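Local coordinates for beta-glucosidase (Saccharopolyspora erythraea D, PDB 5M6G), which probably hydrolyses terminal, non-reducing beta-D-glucosyl residues, releasing beta-D-glucose, as a member of glycosyl hydrolase family 3, at residues K63-A75 with M338-L352. Residues are numbered along the deposited sequence; the frame is centred on the assembly and turned at random.
Sequences KLGQMVQVERKAA and MFMMSSRHEKFIDYL
Val68 CG2 packs 3.7 Å from Phe348 CD2 and also meets Ile349 CG1, while Val70 CG2 lies 3.7 Å from His345 ND1; both valines thus face helix 345-352 from a strand, 68-71, that pairs in parallel with 339-341. Four backbone bonds, starting at Met67 O just before the strand, run along the pair, among them Gln69 N to Phe339 O (2.9 Å) and Met341 N to Gln69 O (2.9 Å). A beta-branched valine suits an extended strand and presents two methyls: CG1 of Val68 stands anti to the backbone N (chi1 172°), beside His345 CB and Met341 SD. Flexible Met341 sets its CE over one face of the Phe348 ring, toward the rim. Farther along, Leu64 CD2 reaches Leu352 CG at 3.6 Å, and the bent end of Met67 brings CE to Leu352 CD2. On the other face of the sheet, Gln69 and Met340 run side by side, with OE1 of Gln69 3.3 Å from Met340 CE; this buried oxygen finds no hydrogen-bonding partner in the model, whereas the amide nitrogen bonds to Ser87. Met340 also touches the bound sorbitol.

At the C-terminal end of strand 68-71, Glu71 OE1 takes Lys73 N (2.9 Å) and Lys73 NZ from opposite faces of its carboxylate, and a water links it to Ser342 O. Glu71 OE2 is hydrogen-bonded to Ser94 OG and Gly91 N. Replacing this glutamate with an alanine would probably leave Lys73 N and NZ without their shared acceptor, break the water link to Ser342 O and leave Ser94 OG and Gly91 N without the oxygen they bind.

The pairing joins the first and last strands of the TIM-barrel-like domain: strand 87-90 flanks 68-71 on its other edge, helix 363-379 touches Met67, and helix 325-334 packs against Phe339 and Leu352.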
loop_
_atom_site.group_PDB
_atom_site.type_symbol
_atom_site.label_atom_id
_atom_site.label_comp_id
_atom_site.label_asym_id
_atom_site.label_seq_id
_atom_site.Cartn_x
_atom_site.Cartn_y
_atom_site.Cartn_z
ATOM N N LYS A 63 15.301 20.505 -17.214
ATOM C CA LYS A 63 15.582 19.114 -16.876
ATOM C C LYS A 63 15.659 18.910 -15.368
ATOM O O LYS A 63 15.213 17.878 -14.851
ATOM C CB LYS A 63 16.892 18.673 -17.547
ATOM C CG LYS A 63 16.819 18.576 -19.066
ATOM C CD LYS A 63 18.184 18.217 -19.664
ATOM C CE LYS A 63 18.177 18.365 -21.184
ATOM N NZ LYS A 63 19.576 18.175 -21.710
ATOM N N LEU A 64 16.232 19.871 -14.643
ATOM C CA LEU A 64 16.278 19.750 -13.191
ATOM C C LEU A 64 14.873 19.767 -12.610
ATOM O O LEU A 64 14.542 18.957 -11.733
ATOM C CB LEU A 64 17.115 20.875 -12.591
ATOM C CG LEU A 64 18.560 20.913 -13.110
ATOM C CD1 LEU A 64 19.274 22.132 -12.561
ATOM C CD2 LEU A 64 19.321 19.618 -12.749
ATOM N N GLY A 65 14.026 20.665 -13.116
ATOM C CA GLY A 65 12.649 20.721 -12.653
ATOM C C GLY A 65 11.924 19.401 -12.797
ATOM O O GLY A 65 11.185 18.994 -11.898
ATOM N N GLN A 66 12.122 18.710 -13.927
ATOM C CA GLN A 66 11.411 17.452 -14.142
ATOM C C GLN A 66 11.753 16.411 -13.089
ATOM O O GLN A 66 10.956 15.502 -12.864
ATOM C CB GLN A 66 11.706 16.864 -15.525
ATOM C CG GLN A 66 11.028 17.569 -16.681
ATOM C CD GLN A 66 9.525 17.528 -16.570
ATOM O OE1 GLN A 66 8.916 16.455 -16.583
ATOM N NE2 GLN A 66 8.911 18.699 -16.453
ATOM N N MET A 67 12.912 16.525 -12.441
ATOM C CA MET A 67 13.341 15.532 -11.466
ATOM C C MET A 67 12.735 15.753 -10.084
ATOM O O MET A 67 13.002 14.966 -9.172
ATOM C CB MET A 67 14.869 15.523 -11.391
ATOM C CG MET A 67 15.498 15.029 -12.688
ATOM S SD MET A 67 17.293 15.210 -12.748
ATOM C CE MET A 67 17.762 14.069 -11.444
ATOM N N VAL A 68 11.909 16.783 -9.921
ATOM C CA VAL A 68 11.320 17.143 -8.635
ATOM C C VAL A 68 9.885 16.625 -8.568
ATOM O O VAL A 68 9.094 16.820 -9.503
ATOM C CB VAL A 68 11.360 18.668 -8.429
ATOM C CG1 VAL A 68 10.574 19.054 -7.176
ATOM C CG2 VAL A 68 12.817 19.170 -8.353
ATOM N N GLN A 69 9.547 15.953 -7.467
ATOM C CA GLN A 69 8.156 15.680 -7.110
ATOM C C GLN A 69 7.915 16.320 -5.752
ATOM O O GLN A 69 8.498 15.890 -4.747
ATOM C CB GLN A 69 7.852 14.183 -7.080
ATOM C CG GLN A 69 6.385 13.873 -6.741
ATOM C CD GLN A 69 6.156 12.391 -6.595
ATOM O OE1 GLN A 69 6.627 11.782 -5.647
ATOM N NE2 GLN A 69 5.471 11.795 -7.562
ATOM N N VAL A 70 7.076 17.356 -5.722
ATOM C CA VAL A 70 6.865 18.152 -4.520
ATOM C C VAL A 70 5.478 17.871 -3.961
ATOM O O VAL A 70 4.511 17.689 -4.716
ATOM C CB VAL A 70 7.082 19.662 -4.787
ATOM C CG1 VAL A 70 6.027 20.263 -5.749
ATOM C CG2 VAL A 70 7.132 20.426 -3.477
ATOM N N GLU A 71 5.386 17.825 -2.633
ATOM C CA GLU A 71 4.111 17.591 -1.972
ATOM C C GLU A 71 3.239 18.839 -2.088
ATOM O O GLU A 71 3.720 19.965 -1.939
ATOM C CB GLU A 71 4.350 17.218 -0.506
ATOM C CG GLU A 71 3.324 16.262 0.094
ATOM C CD GLU A 71 2.007 16.938 0.432
ATOM O OE1 GLU A 71 2.031 18.100 0.883
ATOM O OE2 GLU A 71 0.951 16.300 0.246
ATOM N N ARG A 72 1.948 18.629 -2.354
ATOM C CA ARG A 72 1.075 19.726 -2.775
ATOM C C ARG A 72 1.007 20.856 -1.749
ATOM O O ARG A 72 0.809 22.013 -2.129
ATOM C CB ARG A 72 -0.328 19.196 -3.057
ATOM C CG ARG A 72 -0.899 18.420 -1.867
ATOM C CD ARG A 72 -2.396 18.139 -2.017
ATOM N NE ARG A 72 -3.219 19.337 -1.851
ATOM C CZ ARG A 72 -3.647 19.783 -0.675
ATOM N NH1 ARG A 72 -3.318 19.137 0.431
ATOM N NH2 ARG A 72 -4.403 20.873 -0.606
ATOM N N LYS A 73 1.151 20.554 -0.452
ATOM C CA LYS A 73 1.087 21.625 0.542
ATOM C C LYS A 73 2.233 22.622 0.393
ATOM O O LYS A 73 2.111 23.764 0.857
ATOM C CB LYS A 73 1.087 21.046 1.958
ATOM C CG LYS A 73 -0.211 20.337 2.340
ATOM C CD LYS A 73 -0.241 19.964 3.828
ATOM C CE LYS A 73 0.864 18.972 4.177
ATOM N NZ LYS A 73 0.621 17.631 3.561
ATOM N N ALA A 74 3.337 22.224 -0.237
ATOM C CA ALA A 74 4.493 23.104 -0.368
ATOM C C ALA A 74 4.453 23.984 -1.608
ATOM O O ALA A 74 5.187 24.979 -1.659
ATOM C CB ALA A 74 5.790 22.290 -0.387
ATOM N N ALA A 75 3.635 23.653 -2.605
ATOM C CA ALA A 75 3.641 24.406 -3.855
ATOM C C ALA A 75 2.280 24.308 -4.521
ATOM O O ALA A 75 1.849 23.217 -4.900
ATOM C CB ALA A 75 4.732 23.887 -4.795
ATOM N N MET A 338 13.781 10.677 -9.904
ATOM C CA MET A 338 12.861 11.697 -9.424
ATOM C C MET A 338 12.900 11.712 -7.905
ATOM O O MET A 338 12.987 10.659 -7.266
ATOM C CB MET A 338 11.433 11.437 -9.915
ATOM C CG MET A 338 10.407 12.429 -9.383
ATOM S SD MET A 338 8.811 12.270 -10.198
ATOM C CE MET A 338 9.119 13.171 -11.723
ATOM N N PHE A 339 12.833 12.903 -7.322
ATOM C CA PHE A 339 13.058 13.057 -5.893
ATOM C C PHE A 339 11.812 13.598 -5.220
ATOM O O PHE A 339 11.347 14.703 -5.531
ATOM C CB PHE A 339 14.293 13.919 -5.652
ATOM C CG PHE A 339 15.535 13.227 -6.105
ATOM C CD1 PHE A 339 15.887 13.229 -7.446
ATOM C CD2 PHE A 339 16.270 12.460 -5.216
ATOM C CE1 PHE A 339 16.999 12.526 -7.875
ATOM C CE2 PHE A 339 17.375 11.770 -5.633
ATOM C CZ PHE A 339 17.740 11.796 -6.957
ATOM N N MET A 340 11.262 12.787 -4.323
ATOM C CA MET A 340 10.016 13.082 -3.632
ATOM C C MET A 340 10.342 13.893 -2.387
ATOM O O MET A 340 11.096 13.429 -1.525
ATOM C CB MET A 340 9.305 11.780 -3.262
ATOM C CG MET A 340 7.946 11.966 -2.597
ATOM S SD MET A 340 7.355 10.387 -1.934
ATOM C CE MET A 340 7.243 9.409 -3.420
ATOM N N MET A 341 9.791 15.102 -2.293
ATOM C CA MET A 341 10.157 16.001 -1.208
ATOM C C MET A 341 8.924 16.724 -0.678
ATOM O O MET A 341 7.983 17.014 -1.425
ATOM C CB MET A 341 11.225 17.006 -1.668
ATOM C CG MET A 341 10.776 17.931 -2.801
ATOM S SD MET A 341 12.227 18.780 -3.495
ATOM C CE MET A 341 13.027 17.434 -4.388
ATOM N N SER A 342 8.950 17.015 0.630
ATOM C CA SER A 342 7.842 17.689 1.302
ATOM C C SER A 342 7.850 19.191 1.077
ATOM O O SER A 342 6.821 19.842 1.294
ATOM C CB SER A 342 7.881 17.416 2.809
ATOM O OG SER A 342 9.082 17.897 3.398
ATOM N N SER A 343 8.992 19.741 0.668
ATOM C CA SER A 343 9.191 21.166 0.453
ATOM C C SER A 343 10.613 21.353 -0.050
ATOM O O SER A 343 11.312 20.363 -0.302
ATOM C CB SER A 343 8.979 21.960 1.740
ATOM O OG SER A 343 9.935 21.557 2.717
ATOM N N ARG A 344 11.045 22.608 -0.189
ATOM C CA ARG A 344 12.424 22.954 -0.550
ATOM C C ARG A 344 12.767 22.597 -2.000
ATOM O O ARG A 344 13.928 22.329 -2.318
ATOM C CB ARG A 344 13.431 22.301 0.411
ATOM C CG ARG A 344 13.434 22.881 1.817
ATOM C CD ARG A 344 13.767 21.798 2.832
ATOM N NE ARG A 344 12.772 20.721 2.785
ATOM C CZ ARG A 344 13.064 19.436 2.960
ATOM N NH1 ARG A 344 12.108 18.517 2.888
ATOM N NH2 ARG A 344 14.317 19.072 3.199
ATOM N N HIS A 345 11.776 22.615 -2.895
ATOM C CA HIS A 345 12.020 22.285 -4.299
ATOM C C HIS A 345 13.023 23.242 -4.942
ATOM O O HIS A 345 13.880 22.821 -5.729
ATOM C CB HIS A 345 10.702 22.301 -5.071
ATOM C CG HIS A 345 9.825 23.465 -4.734
ATOM N ND1 HIS A 345 9.110 23.541 -3.558
ATOM C CD2 HIS A 345 9.553 24.604 -5.414
ATOM C CE1 HIS A 345 8.437 24.676 -3.526
ATOM N NE2 HIS A 345 8.681 25.337 -4.643
ATOM N N GLU A 346 12.928 24.532 -4.628
ATOM C CA GLU A 346 13.872 25.481 -5.204
ATOM C C GLU A 346 15.285 25.207 -4.716
ATOM O O GLU A 346 16.247 25.326 -5.485
ATOM C CB GLU A 346 13.453 26.910 -4.871
ATOM C CG GLU A 346 14.329 27.973 -5.522
ATOM C CD GLU A 346 13.741 29.364 -5.362
ATOM O OE1 GLU A 346 12.651 29.472 -4.770
ATOM O OE2 GLU A 346 14.359 30.339 -5.837
ATOM N N LYS A 347 15.432 24.829 -3.444
ATOM C CA LYS A 347 16.763 24.512 -2.946
ATOM C C LYS A 347 17.302 23.250 -3.596
ATOM O O LYS A 347 18.489 23.183 -3.928
ATOM C CB LYS A 347 16.758 24.365 -1.427
ATOM C CG LYS A 347 18.145 24.045 -0.869
ATOM C CD LYS A 347 18.161 24.104 0.638
ATOM C CE LYS A 347 17.340 22.971 1.226
ATOM N NZ LYS A 347 17.521 22.891 2.696
ATOM N N PHE A 348 16.449 22.239 -3.798
ATOM C CA PHE A 348 16.911 21.037 -4.489
ATOM C C PHE A 348 17.421 21.379 -5.886
ATOM O O PHE A 348 18.508 20.940 -6.291
ATOM C CB PHE A 348 15.793 19.991 -4.571
ATOM C CG PHE A 348 16.213 18.725 -5.277
ATOM C CD1 PHE A 348 16.867 17.720 -4.585
ATOM C CD2 PHE A 348 15.988 18.559 -6.634
ATOM C CE1 PHE A 348 17.271 16.574 -5.223
ATOM C CE2 PHE A 348 16.388 17.415 -7.278
ATOM C CZ PHE A 348 17.037 16.413 -6.567
ATOM N N ILE A 349 16.651 22.176 -6.632
ATOM C CA ILE A 349 17.050 22.524 -7.991
ATOM C C ILE A 349 18.365 23.297 -7.980
ATOM O O ILE A 349 19.268 23.016 -8.778
ATOM C CB ILE A 349 15.927 23.307 -8.696
ATOM C CG1 ILE A 349 14.719 22.386 -8.929
ATOM C CG2 ILE A 349 16.437 23.889 -9.998
ATOM C CD1 ILE A 349 13.452 23.112 -9.330
ATOM N N ASP A 350 18.505 24.258 -7.060
ATOM C CA ASP A 350 19.740 25.037 -6.972
ATOM C C ASP A 350 20.932 24.145 -6.647
ATOM O O ASP A 350 21.996 24.265 -7.268
ATOM C CB ASP A 350 19.601 26.144 -5.925
ATOM C CG ASP A 350 18.701 27.281 -6.392
ATOM O OD1 ASP A 350 18.425 27.360 -7.604
ATOM O OD2 ASP A 350 18.284 28.098 -5.552
ATOM N N TYR A 351 20.771 23.240 -5.673
ATOM C CA TYR A 351 21.855 22.326 -5.322
ATOM C C TYR A 351 22.246 21.453 -6.506
ATOM O O TYR A 351 23.432 21.278 -6.795
ATOM C CB TYR A 351 21.454 21.440 -4.138
ATOM C CG TYR A 351 21.534 22.088 -2.773
ATOM C CD1 TYR A 351 21.973 23.400 -2.615
ATOM C CD2 TYR A 351 21.159 21.381 -1.637
ATOM C CE1 TYR A 351 22.034 23.984 -1.356
ATOM C CE2 TYR A 351 21.215 21.952 -0.380
ATOM C CZ TYR A 351 21.656 23.249 -0.242
ATOM O OH TYR A 351 21.710 23.804 1.012
ATOM N N LEU A 352 21.257 20.864 -7.183
ATOM C CA LEU A 352 21.576 19.953 -8.277
ATOM C C LEU A 352 22.228 20.701 -9.433
ATOM O O LEU A 352 23.148 20.180 -10.071
ATOM C CB LEU A 352 20.317 19.219 -8.744
ATOM C CG LEU A 352 20.544 18.079 -9.740
ATOM C CD1 LEU A 352 21.723 17.183 -9.318
ATOM C CD2 LEU A 352 19.274 17.249 -9.908
HETATM O O HOH W 1 4.274 19.450 2.525
#